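Local coordinates for DNA repair protein PprA (Deinococcus deserti, PDB 6MC8), which probably binds DNA in the repair of radiation-induced damage and in genome segregation, working as dimers and filaments, at residues 190-195 with 279-284; 260-265 with 285-290; 167-172 with 180-185. The protein carries 2 engineered substitutions. All blocks are in the same frame, centred on the assembly; numbering follows the deposited sequence.

How the contacts relate
All three contacts meet in one four-stranded antiparallel sheet. Contact 3 pairs one of its outermost strands, 168-176, with 179-186; contacts 1 and 2 lay the C-terminal helix 274-304 over the two strands that follow across the sheet, 189-195 and 261-267. Contacts 1 and 2 have centres about 7 Å apart and share that helix. They also join on the opposite face of the sheet, where Ser-261 OG lies 2.7 Å from His-195 ND1. Contact 3 is centred about 10 Å from contact 1 and about 15 Å from contact 2. It is tied to contact 1 by a probable backbone bond of 2.8 Å from Ala-191 N to Trp-184 O.

Contact 1 (190-195 with 279-284); sequences LAVEVH and AMQREA
Helix-on-sheet packing brings Leu-190, Val-192 and Val-194, every second residue of strand 190-195, against Met-280, Gln-281 and Ala-284 of helix 279-284. The sulfur end of Met-280 lies against the beginning of the strand. Its chain bends at chi3 (68°), which carries CE to 3.3 Å from Leu-190 O, a methyl resting on a backbone carbonyl. The sulfur itself is 4.1 Å from Leu-190 CD2. In the middle, Val-192 CG1 lies in the step between two successive helix residues, 3.7 Å from Met-280 CB and also against Gln-281 N, while CG2 meets Gln-281 CB. This strand is an inner one of the four-stranded antiparallel sheet, and the long C-terminal helix runs over it in the same general direction, the short axes 33° apart and 7.9 Å at closest approach. Farther along, Val-194 presents CG2 to Ala-284, whose CB is 3.7 Å away and, being a lone methyl, lets the backbones come near. The same CG2 touches Gln-281 CG at 3.9 Å, the two side chains meeting at about a right angle. With CG anti to the backbone N (chi1 -175°) and the rest extended, Gln-281 reaches past both valines to touch Thr-181 on the adjoining strand.

Contact 2 (260-265 with 285-290); sequences SSAVVR and TETLDE
Leu-288 and Ala-262 form the apolar heart of this contact. Their CB atoms lie 3.9 Å apart, at the point where strand and helix backbones come nearest, and Ala-262 CB is equally close to Leu-288 N, so the small methyl rests on the helix backbone as well as on the side chain. One residue earlier on the helix, Thr-287 offers its carbon side, with CB 4.2 Å from Ala-262 CB and CG2 at the same methyl.

A second set of contacts is between methyl groups and backbone. Leu-288 has CG anti to its backbone N (chi1 179°), and the chain extends toward the beginning of the strand. There CD1 packs 3.6 Å from Ser-260 C and touches Ser-261 O, while CD2 lies 3.9 Å from Ser-260 O. No hydrogen bond joins the two segments.

The polar groups bordering this apolar patch are bonded elsewhere. Thr-287 OG1 lies beside its own backbone N (chi1 -56°) and bonds back to Glu-283 O, one turn earlier in the helix. Ser-260 OG is bonded to Trp-80 O, and Ser-261, whose CB points away from the helix, bonds through OG to His-195 ND1 and Glu-193 OE2.

Strand 261-265 and helix 285-290 run in nearly opposite senses, at 149°, with their axes 7.3 Å apart. The strand is the last of the four-stranded antiparallel sheet, bonded through Val-264 to Val-192 of strand 189-195. Leu-288 also touches Val-194 there, while Val-264 continues the packing under Met-280 and Ala-284, so one helix spans both strands.

Contact 3 (167-172 with 180-185); sequences DFETHW and WTRTWR
Thr-170 and Thr-183 bond twice: Thr-170 N donates to Thr-183 O at 2.8 Å, and Thr-183 N donates to the side-chain oxygen OG1 of Thr-170 at 2.9 Å. The second bond replaces a backbone acceptor with a hydroxyl, which chi1 of 71° holds between the backbone N and carbonyl carbon of Thr-170. Further along, Arg-185 N bonds to Phe-168 O at 3.0 Å; the return bond from Phe-168 N to Arg-185 O is weak. Thr-183 OG1 is bonded to Trp-277 NE1, and Asp-167 OD1 to Gly-187 N.

Arg-182 lies extended over the indole of Trp-172. Its CD makes a CH-pi contact 3.8 Å from the centre of the six-membered ring, and the guanidinium lies over the CZ2 side of the indole, the planes 18° apart and Arg-182 CZ 3.4 Å from Trp-172 CZ2. Arg-182 NE makes a salt bridge to Glu-193, and Trp-172 NE1 is taken by Ser-138 O. Glu-169 OE2 is 4.2 Å from Arg-182 NH1 but well out of the guanidinium plane; its carboxylate instead accepts from Ile-142 N and Leu-143 N. Beside the Phe-168 ring, the Arg-185 guanidinium donates to the carbonyls of Leu-161, Ile-162 and Gly-271.

The two segments belong to an antiparallel beta hairpin, strands 168-176 and 179-186, whose first strand, interrupted partway, is outermost of the four in its sheet, with Val-149 bonded to its outer side.

Contact 1 (190-195 with 279-284)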
ATOM      1  N   LEU A 190       9.295   6.245   5.619  1.00 24.08           N
ATOM      2  CA  LEU A 190      10.259   6.028   4.551  1.00 23.91           C
ATOM      3  C   LEU A 190      11.530   5.454   5.154  1.00 28.47           C
ATOM      4  O   LEU A 190      11.970   5.890   6.218  1.00 29.25           O
ATOM      5  CB  LEU A 190      10.578   7.326   3.806  1.00 26.61           C
ATOM      6  CG  LEU A 190      11.533   7.215   2.615  1.00 21.27           C
ATOM      7  CD1 LEU A 190      10.907   6.414   1.497  1.00 21.86           C
ATOM      8  CD2 LEU A 190      11.980   8.567   2.127  1.00 23.82           C
ATOM      9  N   ALA A 191      12.111   4.468   4.484  1.00 22.07           N
ATOM     10  CA  ALA A 191      13.285   3.796   5.011  1.00 25.76           C
ATOM     11  C   ALA A 191      14.252   3.448   3.892  1.00 25.11           C
ATOM     12  O   ALA A 191      13.846   3.242   2.747  1.00 27.39           O
ATOM     13  CB  ALA A 191      12.891   2.545   5.774  1.00 20.59           C
ATOM     14  N   VAL A 192      15.533   3.386   4.233  1.00 23.97           N
ATOM     15  CA  VAL A 192      16.585   3.038   3.289  1.00 26.76           C
ATOM     16  C   VAL A 192      17.608   2.162   4.006  1.00 25.18           C
ATOM     17  O   VAL A 192      17.956   2.412   5.166  1.00 25.66           O
ATOM     18  CB  VAL A 192      17.219   4.299   2.654  1.00 22.64           C
ATOM     19  CG1 VAL A 192      17.776   5.243   3.691  1.00 22.81           C
ATOM     20  CG2 VAL A 192      18.292   3.935   1.649  1.00 30.07           C
ATOM     21  N   GLU A 193      18.027   1.089   3.343  1.00 27.38           N
ATOM     22  CA  GLU A 193      19.025   0.167   3.860  1.00 19.36           C
ATOM     23  C   GLU A 193      20.275   0.284   3.007  1.00 23.42           C
ATOM     24  O   GLU A 193      20.183   0.373   1.783  1.00 23.69           O
ATOM     25  CB  GLU A 193      18.507  -1.272   3.847  1.00 18.02           C
ATOM     26  CG  GLU A 193      19.472  -2.294   4.417  1.00 18.22           C
ATOM     27  CD  GLU A 193      18.932  -3.699   4.365  1.00 22.17           C
ATOM     28  OE1 GLU A 193      17.817  -3.891   3.850  1.00 27.40           O
ATOM     29  OE2 GLU A 193      19.622  -4.616   4.840  1.00 21.86           O
ATOM     30  N   VAL A 194      21.433   0.307   3.654  1.00 23.15           N
ATOM     31  CA  VAL A 194      22.729   0.275   2.991  1.00 20.17           C
ATOM     32  C   VAL A 194      23.475  -0.946   3.504  1.00 22.66           C
ATOM     33  O   VAL A 194      23.681  -1.088   4.712  1.00 24.68           O
ATOM     34  CB  VAL A 194      23.514   1.573   3.245  1.00 25.03           C
ATOM     35  CG1 VAL A 194      24.940   1.423   2.830  1.00 27.77           C
ATOM     36  CG2 VAL A 194      22.889   2.711   2.478  1.00 27.19           C
ATOM     37  N   HIS A 195      23.877  -1.823   2.590  1.00 24.25           N
ATOM     38  CA  HIS A 195      24.359  -3.154   2.932  1.00 21.09           C
ATOM     39  C   HIS A 195      25.716  -3.431   2.303  1.00 23.68           C
ATOM     40  O   HIS A 195      25.867  -3.338   1.083  1.00 24.54           O
ATOM     41  CB  HIS A 195      23.362  -4.208   2.470  1.00 20.42           C
ATOM     42  CG  HIS A 195      23.786  -5.612   2.744  1.00 24.76           C
ATOM     43  ND1 HIS A 195      23.714  -6.182   3.994  1.00 19.80           N
ATOM     44  CD2 HIS A 195      24.281  -6.567   1.923  1.00 23.00           C
ATOM     45  CE1 HIS A 195      24.147  -7.428   3.932  1.00 22.98           C
ATOM     46  NE2 HIS A 195      24.500  -7.684   2.687  1.00 24.15           N
ATOM     47  N   ALA A 279      19.792  12.463   2.234  1.00 29.49           N
ATOM     48  CA  ALA A 279      20.504  12.575   3.498  1.00 30.37           C
ATOM     49  C   ALA A 279      20.352  11.309   4.331  1.00 30.52           C
ATOM     50  O   ALA A 279      21.176  11.041   5.209  1.00 28.63           O
ATOM     51  CB  ALA A 279      20.003  13.794   4.267  1.00 24.61           C
ATOM     52  N   MET A 280      19.314  10.516   4.060  1.00 27.78           N
ATOM     53  CA  MET A 280      19.103   9.272   4.793  1.00 29.40           C
ATOM     54  C   MET A 280      20.082   8.194   4.346  1.00 29.25           C
ATOM     55  O   MET A 280      20.678   7.500   5.176  1.00 28.64           O
ATOM     56  CB  MET A 280      17.664   8.795   4.601  1.00 30.39           C
ATOM     57  CG  MET A 280      16.617   9.550   5.384  1.00 37.58           C
ATOM     58  SD  MET A 280      14.943   9.240   4.814  1.00 38.77           S
ATOM     59  CE  MET A 280      14.730   7.537   5.287  1.00 23.78           C
ATOM     60  N   GLN A 281      20.240   8.030   3.031  1.00 24.99           N
ATOM     61  CA  GLN A 281      21.180   7.052   2.497  1.00 31.37           C
ATOM     62  C   GLN A 281      22.617   7.429   2.826  1.00 35.54           C
ATOM     63  O   GLN A 281      23.449   6.559   3.112  1.00 36.00           O
ATOM     64  CB  GLN A 281      20.994   6.930   0.986  1.00 26.65           C
ATOM     65  CG  GLN A 281      21.843   5.858   0.358  1.00 32.59           C
ATOM     66  CD  GLN A 281      21.652   5.765  -1.123  1.00 33.78           C
ATOM     67  OE1 GLN A 281      20.902   6.533  -1.707  1.00 47.77           O
ATOM     68  NE2 GLN A 281      22.341   4.827  -1.747  1.00 57.59           N
ATOM     69  N   ARG A 282      22.924   8.726   2.793  1.00 30.92           N
ATOM     70  CA  ARG A 282      24.262   9.196   3.127  1.00 27.08           C
ATOM     71  C   ARG A 282      24.549   9.005   4.610  1.00 31.78           C
ATOM     72  O   ARG A 282      25.698   8.778   5.003  1.00 30.67           O
ATOM     73  CB  ARG A 282      24.396  10.661   2.720  1.00 36.77           C
ATOM     74  CG  ARG A 282      25.798  11.231   2.731  1.00 43.85           C
ATOM     75  CD  ARG A 282      25.787  12.693   2.294  1.00 56.49           C
ATOM     76  NE  ARG A 282      25.260  12.856   0.941  1.00 61.41           N
ATOM     77  CZ  ARG A 282      24.137  13.506   0.646  1.00 48.90           C
ATOM     78  NH1 ARG A 282      23.423  14.071   1.608  1.00 42.88           N
ATOM     79  NH2 ARG A 282      23.734  13.596  -0.612  1.00 39.54           N
ATOM     80  N   GLU A 283      23.511   9.085   5.447  1.00 29.27           N
ATOM     81  CA  GLU A 283      23.660   8.751   6.859  1.00 25.03           C
ATOM     82  C   GLU A 283      23.917   7.263   7.049  1.00 26.66           C
ATOM     83  O   GLU A 283      24.787   6.877   7.835  1.00 25.83           O
ATOM     84  CB  GLU A 283      22.414   9.176   7.638  1.00 27.36           C
ATOM     85  CG  GLU A 283      22.450   8.826   9.116  1.00 27.92           C
ATOM     86  CD  GLU A 283      21.183   9.210   9.844  1.00 30.36           C
ATOM     87  OE1 GLU A 283      20.276   9.769   9.202  1.00 33.56           O
ATOM     88  OE2 GLU A 283      21.085   8.939  11.056  1.00 32.47           O
ATOM     89  N   ALA A 284      23.180   6.417   6.326  1.00 28.18           N
ATOM     90  CA  ALA A 284      23.294   4.974   6.503  1.00 29.18           C
ATOM     91  C   ALA A 284      24.626   4.448   5.987  1.00 30.24           C
ATOM     92  O   ALA A 284      25.167   3.480   6.527  1.00 26.47           O
ATOM     93  CB  ALA A 284      22.135   4.270   5.803  1.00 21.21           C
TER

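Contact 2 (260-265 with 285-290)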
ATOM      1  N   SER A 260      26.493  -5.896   8.950  1.00 18.50           N
ATOM      2  CA  SER A 260      26.493  -5.841   7.499  1.00 23.22           C
ATOM      3  C   SER A 260      25.569  -4.782   6.918  1.00 22.79           C
ATOM      4  O   SER A 260      25.686  -4.482   5.727  1.00 22.41           O
ATOM      5  CB  SER A 260      26.117  -7.207   6.904  1.00 19.23           C
ATOM      6  OG  SER A 260      24.773  -7.534   7.175  1.00 22.04           O
ATOM      7  N   SER A 261      24.670  -4.199   7.704  1.00 19.56           N
ATOM      8  CA  SER A 261      23.744  -3.213   7.176  1.00 22.15           C
ATOM      9  C   SER A 261      23.627  -2.032   8.129  1.00 23.33           C
ATOM     10  O   SER A 261      24.189  -2.025   9.224  1.00 18.00           O
ATOM     11  CB  SER A 261      22.358  -3.815   6.916  1.00 18.62           C
ATOM     12  OG  SER A 261      22.398  -4.765   5.873  1.00 21.18           O
ATOM     13  N   ALA A 262      22.903  -1.017   7.670  1.00 22.54           N
ATOM     14  CA  ALA A 262      22.515   0.135   8.465  1.00 16.73           C
ATOM     15  C   ALA A 262      21.252   0.720   7.857  1.00 24.11           C
ATOM     16  O   ALA A 262      21.184   0.933   6.645  1.00 27.63           O
ATOM     17  CB  ALA A 262      23.622   1.190   8.522  1.00 16.96           C
ATOM     18  N   VAL A 263      20.250   0.966   8.696  1.00 24.95           N
ATOM     19  CA  VAL A 263      18.934   1.399   8.246  1.00 17.16           C
ATOM     20  C   VAL A 263      18.627   2.765   8.847  1.00 22.37           C
ATOM     21  O   VAL A 263      18.775   2.967  10.056  1.00 20.90           O
ATOM     22  CB  VAL A 263      17.848   0.372   8.628  1.00 19.28           C
ATOM     23  CG1 VAL A 263      16.479   0.831   8.168  1.00 20.67           C
ATOM     24  CG2 VAL A 263      18.171  -0.992   8.053  1.00 17.64           C
ATOM     25  N   VAL A 264      18.203   3.702   8.001  1.00 22.52           N
ATOM     26  CA  VAL A 264      17.725   5.010   8.433  1.00 23.33           C
ATOM     27  C   VAL A 264      16.253   5.123   8.063  1.00 26.13           C
ATOM     28  O   VAL A 264      15.870   4.831   6.925  1.00 29.88           O
ATOM     29  CB  VAL A 264      18.547   6.152   7.807  1.00 24.73           C
ATOM     30  CG1 VAL A 264      17.978   7.501   8.192  1.00 32.26           C
ATOM     31  CG2 VAL A 264      19.979   6.067   8.254  1.00 26.06           C
ATOM     32  N   ARG A 265      15.429   5.531   9.026  1.00 22.96           N
ATOM     33  CA  ARG A 265      13.993   5.652   8.836  1.00 25.37           C
ATOM     34  C   ARG A 265      13.542   7.088   9.067  1.00 26.65           C
ATOM     35  O   ARG A 265      14.182   7.850   9.796  1.00 28.77           O
ATOM     36  CB  ARG A 265      13.233   4.713   9.773  1.00 25.86           C
ATOM     37  CG  ARG A 265      13.426   3.249   9.445  1.00 30.94           C
ATOM     38  CD  ARG A 265      12.703   2.362  10.427  1.00 28.06           C
ATOM     39  NE  ARG A 265      12.881   0.949  10.119  1.00 25.98           N
ATOM     40  CZ  ARG A 265      13.873   0.203  10.582  1.00 24.17           C
ATOM     41  NH1 ARG A 265      14.793   0.731  11.371  1.00 27.11           N
ATOM     42  NH2 ARG A 265      13.951  -1.072  10.249  1.00 24.77           N
ATOM     43  N   THR A 285      25.169   5.078   4.945  1.00 30.45           N
ATOM     44  CA  THR A 285      26.474   4.683   4.428  1.00 28.48           C
ATOM     45  C   THR A 285      27.585   5.052   5.407  1.00 27.45           C
ATOM     46  O   THR A 285      28.491   4.253   5.663  1.00 30.45           O
ATOM     47  CB  THR A 285      26.698   5.334   3.061  1.00 33.36           C
ATOM     48  OG1 THR A 285      25.680   4.898   2.154  1.00 41.24           O
ATOM     49  CG2 THR A 285      28.049   4.963   2.491  1.00 28.71           C
ATOM     50  N   GLU A 286      27.515   6.256   5.980  1.00 28.69           N
ATOM     51  CA  GLU A 286      28.474   6.655   7.005  1.00 25.82           C
ATOM     52  C   GLU A 286      28.303   5.844   8.282  1.00 25.71           C
ATOM     53  O   GLU A 286      29.280   5.579   8.988  1.00 30.18           O
ATOM     54  CB  GLU A 286      28.341   8.150   7.303  1.00 29.56           C
ATOM     55  CG  GLU A 286      28.973   9.059   6.268  1.00 44.30           C
ATOM     56  CD  GLU A 286      30.495   9.056   6.339  1.00 57.74           C
ATOM     57  OE1 GLU A 286      31.042   8.955   7.456  1.00 53.63           O
ATOM     58  OE2 GLU A 286      31.146   9.149   5.279  1.00 60.05           O
ATOM     59  N   THR A 287      27.070   5.449   8.599  1.00 25.01           N
ATOM     60  CA  THR A 287      26.846   4.618   9.776  1.00 22.73           C
ATOM     61  C   THR A 287      27.374   3.206   9.551  1.00 29.40           C
ATOM     62  O   THR A 287      27.983   2.617  10.448  1.00 31.45           O
ATOM     63  CB  THR A 287      25.358   4.600  10.135  1.00 27.04           C
ATOM     64  OG1 THR A 287      24.900   5.939  10.329  1.00 22.37           O
ATOM     65  CG2 THR A 287      25.113   3.830  11.410  1.00 20.50           C
ATOM     66  N   LEU A 288      27.192   2.668   8.341  1.00 24.05           N
ATOM     67  CA  LEU A 288      27.690   1.330   8.038  1.00 24.68           C
ATOM     68  C   LEU A 288      29.212   1.290   8.000  1.00 26.78           C
ATOM     69  O   LEU A 288      29.822   0.327   8.477  1.00 27.67           O
ATOM     70  CB  LEU A 288      27.114   0.834   6.712  1.00 22.08           C
ATOM     71  CG  LEU A 288      27.587  -0.551   6.265  1.00 20.59           C
ATOM     72  CD1 LEU A 288      27.184  -1.607   7.265  1.00 18.61           C
ATOM     73  CD2 LEU A 288      27.077  -0.892   4.891  1.00 26.39           C
ATOM     74  N   ASP A 289      29.841   2.326   7.444  1.00 31.89           N
ATOM     75  CA  ASP A 289      31.297   2.345   7.352  1.00 28.16           C
ATOM     76  C   ASP A 289      31.932   2.490   8.726  1.00 26.41           C
ATOM     77  O   ASP A 289      32.975   1.892   9.003  1.00 31.23           O
ATOM     78  CB  ASP A 289      31.764   3.469   6.426  1.00 27.99           C
ATOM     79  CG  ASP A 289      31.451   3.195   4.971  1.00 37.14           C
ATOM     80  OD1 ASP A 289      31.314   2.014   4.604  1.00 34.45           O
ATOM     81  OD2 ASP A 289      31.367   4.162   4.190  1.00 36.67           O
ATOM     82  N   GLU A 290      31.302   3.261   9.610  1.00 25.91           N
ATOM     83  CA  GLU A 290      31.867   3.450  10.940  1.00 32.08           C
ATOM     84  C   GLU A 290      31.650   2.228  11.825  1.00 26.97           C
ATOM     85  O   GLU A 290      32.543   1.849  12.590  1.00 29.71           O
ATOM     86  CB  GLU A 290      31.293   4.713  11.585  1.00 24.63           C
ATOM     87  CG  GLU A 290      31.775   4.950  13.009  1.00 32.23           C
ATOM     88  CD  GLU A 290      33.290   5.088  13.121  1.00 46.06           C
ATOM     89  OE1 GLU A 290      33.932   5.636  12.202  1.00 48.66           O
ATOM     90  OE2 GLU A 290      33.846   4.605  14.128  1.00 44.80           O
TER

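Contact 3 (167-172 with 180-185)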
ATOM      1  N   ASP A 167       2.945   2.855  -0.045  1.00 23.03           N
ATOM      2  CA  ASP A 167       3.930   1.793   0.151  1.00 27.87           C
ATOM      3  C   ASP A 167       4.562   1.329  -1.157  1.00 33.97           C
ATOM      4  O   ASP A 167       3.873   1.033  -2.132  1.00 38.37           O
ATOM      5  CB  ASP A 167       3.299   0.580   0.833  1.00 23.28           C
ATOM      6  CG  ASP A 167       2.757   0.891   2.204  1.00 31.65           C
ATOM      7  OD1 ASP A 167       3.108   1.942   2.767  1.00 29.06           O
ATOM      8  OD2 ASP A 167       2.014   0.048   2.740  1.00 33.57           O
ATOM      9  N   PHE A 168       5.891   1.317  -1.181  1.00 35.55           N
ATOM     10  CA  PHE A 168       6.655   0.828  -2.316  1.00 31.90           C
ATOM     11  C   PHE A 168       7.914   0.178  -1.767  1.00 27.34           C
ATOM     12  O   PHE A 168       8.243   0.346  -0.594  1.00 25.65           O
ATOM     13  CB  PHE A 168       7.001   1.954  -3.311  1.00 27.97           C
ATOM     14  CG  PHE A 168       8.041   2.923  -2.813  1.00 32.88           C
ATOM     15  CD1 PHE A 168       7.690   3.974  -1.988  1.00 29.97           C
ATOM     16  CD2 PHE A 168       9.367   2.809  -3.210  1.00 29.63           C
ATOM     17  CE1 PHE A 168       8.647   4.864  -1.537  1.00 29.36           C
ATOM     18  CE2 PHE A 168      10.318   3.692  -2.757  1.00 26.92           C
ATOM     19  CZ  PHE A 168       9.957   4.722  -1.924  1.00 27.92           C
ATOM     20  N   GLU A 169       8.599  -0.587  -2.601  1.00 27.07           N
ATOM     21  CA  GLU A 169       9.857  -1.186  -2.111  1.00 24.67           C
ATOM     22  C   GLU A 169      10.753  -1.391  -3.314  1.00 23.61           C
ATOM     23  O   GLU A 169      10.289  -1.855  -4.303  1.00 24.64           O
ATOM     24  CB  GLU A 169       9.631  -2.562  -1.498  1.00 23.55           C
ATOM     25  CG  GLU A 169      10.900  -3.228  -1.067  1.00 25.10           C
ATOM     26  CD  GLU A 169      10.688  -4.560  -0.416  1.00 22.98           C
ATOM     27  OE1 GLU A 169       9.518  -4.962  -0.262  1.00 26.15           O
ATOM     28  OE2 GLU A 169      11.691  -5.207  -0.057  1.00 28.08           O
ATOM     29  N   THR A 170      11.993  -0.983  -3.220  1.00 26.39           N
ATOM     30  CA  THR A 170      12.931  -1.231  -4.334  1.00 27.59           C
ATOM     31  C   THR A 170      13.719  -2.511  -4.088  1.00 28.18           C
ATOM     32  O   THR A 170      13.816  -2.980  -2.966  1.00 26.82           O
ATOM     33  CB  THR A 170      13.866  -0.068  -4.648  1.00 22.69           C
ATOM     34  OG1 THR A 170      14.820   0.056  -3.617  1.00 28.06           O
ATOM     35  CG2 THR A 170      13.167   1.253  -4.767  1.00 26.77           C
ATOM     36  N   HIS A 171      14.214  -3.063  -5.183  1.00 26.16           N
ATOM     37  CA  HIS A 171      15.146  -4.205  -5.223  1.00 24.04           C
ATOM     38  C   HIS A 171      16.540  -3.659  -4.933  1.00 28.84           C
ATOM     39  O   HIS A 171      16.762  -2.479  -4.961  1.00 30.38           O
ATOM     40  CB  HIS A 171      15.175  -4.864  -6.609  1.00 31.88           C
ATOM     41  CG  HIS A 171      14.149  -5.901  -6.926  1.00 31.17           C
ATOM     42  ND1 HIS A 171      14.098  -7.101  -6.314  1.00 30.70           N
ATOM     43  CD2 HIS A 171      13.196  -5.946  -7.864  1.00 27.61           C
ATOM     44  CE1 HIS A 171      13.127  -7.801  -6.817  1.00 26.20           C
ATOM     45  NE2 HIS A 171      12.570  -7.129  -7.746  1.00 23.24           N
ATOM     46  N   TRP A 172      17.486  -4.533  -4.700  1.00 30.59           N
ATOM     47  CA  TRP A 172      18.856  -4.106  -4.464  1.00 25.22           C
ATOM     48  C   TRP A 172      19.419  -3.415  -5.699  1.00 24.76           C
ATOM     49  O   TRP A 172      19.216  -3.860  -6.829  1.00 32.71           O
ATOM     50  CB  TRP A 172      19.738  -5.298  -4.103  1.00 25.65           C
ATOM     51  CG  TRP A 172      19.462  -5.943  -2.787  1.00 26.18           C
ATOM     52  CD1 TRP A 172      18.855  -7.138  -2.572  1.00 30.03           C
ATOM     53  CD2 TRP A 172      19.781  -5.420  -1.497  1.00 22.42           C
ATOM     54  NE1 TRP A 172      18.789  -7.403  -1.233  1.00 25.58           N
ATOM     55  CE2 TRP A 172      19.347  -6.359  -0.549  1.00 24.53           C
ATOM     56  CE3 TRP A 172      20.391  -4.248  -1.054  1.00 23.73           C
ATOM     57  CZ2 TRP A 172      19.512  -6.166   0.814  1.00 22.41           C
ATOM     58  CZ3 TRP A 172      20.546  -4.056   0.292  1.00 25.68           C
ATOM     59  CH2 TRP A 172      20.108  -5.010   1.215  1.00 23.14           C
ATOM     60  N   TRP A 180      25.395  -2.300  -1.408  1.00 26.64           N
ATOM     61  CA  TRP A 180      24.115  -2.434  -2.081  1.00 26.52           C
ATOM     62  C   TRP A 180      23.037  -1.749  -1.255  1.00 25.75           C
ATOM     63  O   TRP A 180      23.086  -1.749  -0.025  1.00 23.85           O
ATOM     64  CB  TRP A 180      23.793  -3.905  -2.297  1.00 27.73           C
ATOM     65  CG  TRP A 180      24.615  -4.501  -3.381  1.00 30.69           C
ATOM     66  CD1 TRP A 180      25.892  -4.950  -3.283  1.00 27.98           C
ATOM     67  CD2 TRP A 180      24.195  -4.772  -4.716  1.00 32.28           C
ATOM     68  NE1 TRP A 180      26.312  -5.445  -4.487  1.00 33.93           N
ATOM     69  CE2 TRP A 180      25.283  -5.349  -5.384  1.00 31.57           C
ATOM     70  CE3 TRP A 180      23.005  -4.569  -5.417  1.00 30.12           C
ATOM     71  CZ2 TRP A 180      25.216  -5.734  -6.714  1.00 28.12           C
ATOM     72  CZ3 TRP A 180      22.942  -4.946  -6.730  1.00 30.12           C
ATOM     73  CH2 TRP A 180      24.041  -5.525  -7.368  1.00 34.11           C
ATOM     74  N   THR A 181      22.066  -1.148  -1.936  1.00 30.54           N
ATOM     75  CA  THR A 181      21.098  -0.312  -1.248  1.00 26.12           C
ATOM     76  C   THR A 181      19.692  -0.526  -1.794  1.00 28.77           C
ATOM     77  O   THR A 181      19.504  -0.960  -2.931  1.00 23.98           O
ATOM     78  CB  THR A 181      21.505   1.171  -1.322  1.00 20.96           C
ATOM     79  OG1 THR A 181      20.601   1.960  -0.545  1.00 29.54           O
ATOM     80  CG2 THR A 181      21.513   1.666  -2.735  1.00 22.16           C
ATOM     81  N   ARG A 182      18.704  -0.238  -0.945  1.00 25.24           N
ATOM     82  CA  ARG A 182      17.296  -0.317  -1.304  1.00 29.08           C
ATOM     83  C   ARG A 182      16.486   0.626  -0.426  1.00 28.13           C
ATOM     84  O   ARG A 182      16.888   0.971   0.685  1.00 27.33           O
ATOM     85  CB  ARG A 182      16.757  -1.750  -1.196  1.00 22.77           C
ATOM     86  CG  ARG A 182      16.830  -2.379   0.176  1.00 22.57           C
ATOM     87  CD  ARG A 182      16.378  -3.816   0.090  1.00 20.49           C
ATOM     88  NE  ARG A 182      16.543  -4.548   1.336  1.00 25.58           N
ATOM     89  CZ  ARG A 182      16.211  -5.822   1.494  1.00 29.48           C
ATOM     90  NH1 ARG A 182      15.690  -6.496   0.485  1.00 23.15           N
ATOM     91  NH2 ARG A 182      16.400  -6.423   2.656  1.00 26.53           N
ATOM     92  N   THR A 183      15.335   1.036  -0.947  1.00 28.83           N
ATOM     93  CA  THR A 183      14.479   2.041  -0.335  1.00 27.05           C
ATOM     94  C   THR A 183      13.047   1.526  -0.311  1.00 26.14           C
ATOM     95  O   THR A 183      12.576   0.955  -1.296  1.00 25.41           O
ATOM     96  CB  THR A 183      14.574   3.367  -1.117  1.00 30.63           C
ATOM     97  OG1 THR A 183      15.902   3.894  -1.002  1.00 27.89           O
ATOM     98  CG2 THR A 183      13.564   4.399  -0.628  1.00 24.00           C
ATOM     99  N   TRP A 184      12.363   1.702   0.819  1.00 27.60           N
ATOM    100  CA  TRP A 184      10.978   1.274   0.900  1.00 21.43           C
ATOM    101  C   TRP A 184      10.188   2.195   1.818  1.00 25.04           C
ATOM    102  O   TRP A 184      10.739   2.825   2.722  1.00 24.00           O
ATOM    103  CB  TRP A 184      10.877  -0.183   1.366  1.00 21.10           C
ATOM    104  CG  TRP A 184      11.212  -0.458   2.800  1.00 23.16           C
ATOM    105  CD1 TRP A 184      10.332  -0.668   3.814  1.00 18.57           C
ATOM    106  CD2 TRP A 184      12.516  -0.528   3.382  1.00 25.46           C
ATOM    107  NE1 TRP A 184      11.001  -0.895   4.984  1.00 23.86           N
ATOM    108  CE2 TRP A 184      12.346  -0.809   4.749  1.00 26.51           C
ATOM    109  CE3 TRP A 184      13.813  -0.381   2.880  1.00 26.39           C
ATOM    110  CZ2 TRP A 184      13.421  -0.958   5.619  1.00 21.31           C
ATOM    111  CZ3 TRP A 184      14.875  -0.526   3.747  1.00 23.58           C
ATOM    112  CH2 TRP A 184      14.673  -0.804   5.100  1.00 20.98           C
ATOM    113  N   ARG A 185       8.888   2.278   1.553  1.00 22.76           N
ATOM    114  CA  ARG A 185       7.930   2.960   2.409  1.00 26.48           C
ATOM    115  C   ARG A 185       6.927   1.949   2.944  1.00 24.36           C
ATOM    116  O   ARG A 185       6.424   1.113   2.191  1.00 24.56           O
ATOM    117  CB  ARG A 185       7.200   4.086   1.661  1.00 30.45           C
ATOM    118  CG  ARG A 185       6.097   4.753   2.481  1.00 28.80           C
ATOM    119  CD  ARG A 185       5.425   5.919   1.793  1.00 26.15           C
ATOM    120  NE  ARG A 185       6.283   7.092   1.752  1.00 29.88           N
ATOM    121  CZ  ARG A 185       6.741   7.639   0.639  1.00 30.36           C
ATOM    122  NH1 ARG A 185       6.410   7.125  -0.533  1.00 36.57           N
ATOM    123  NH2 ARG A 185       7.521   8.704   0.697  1.00 28.91           N
TER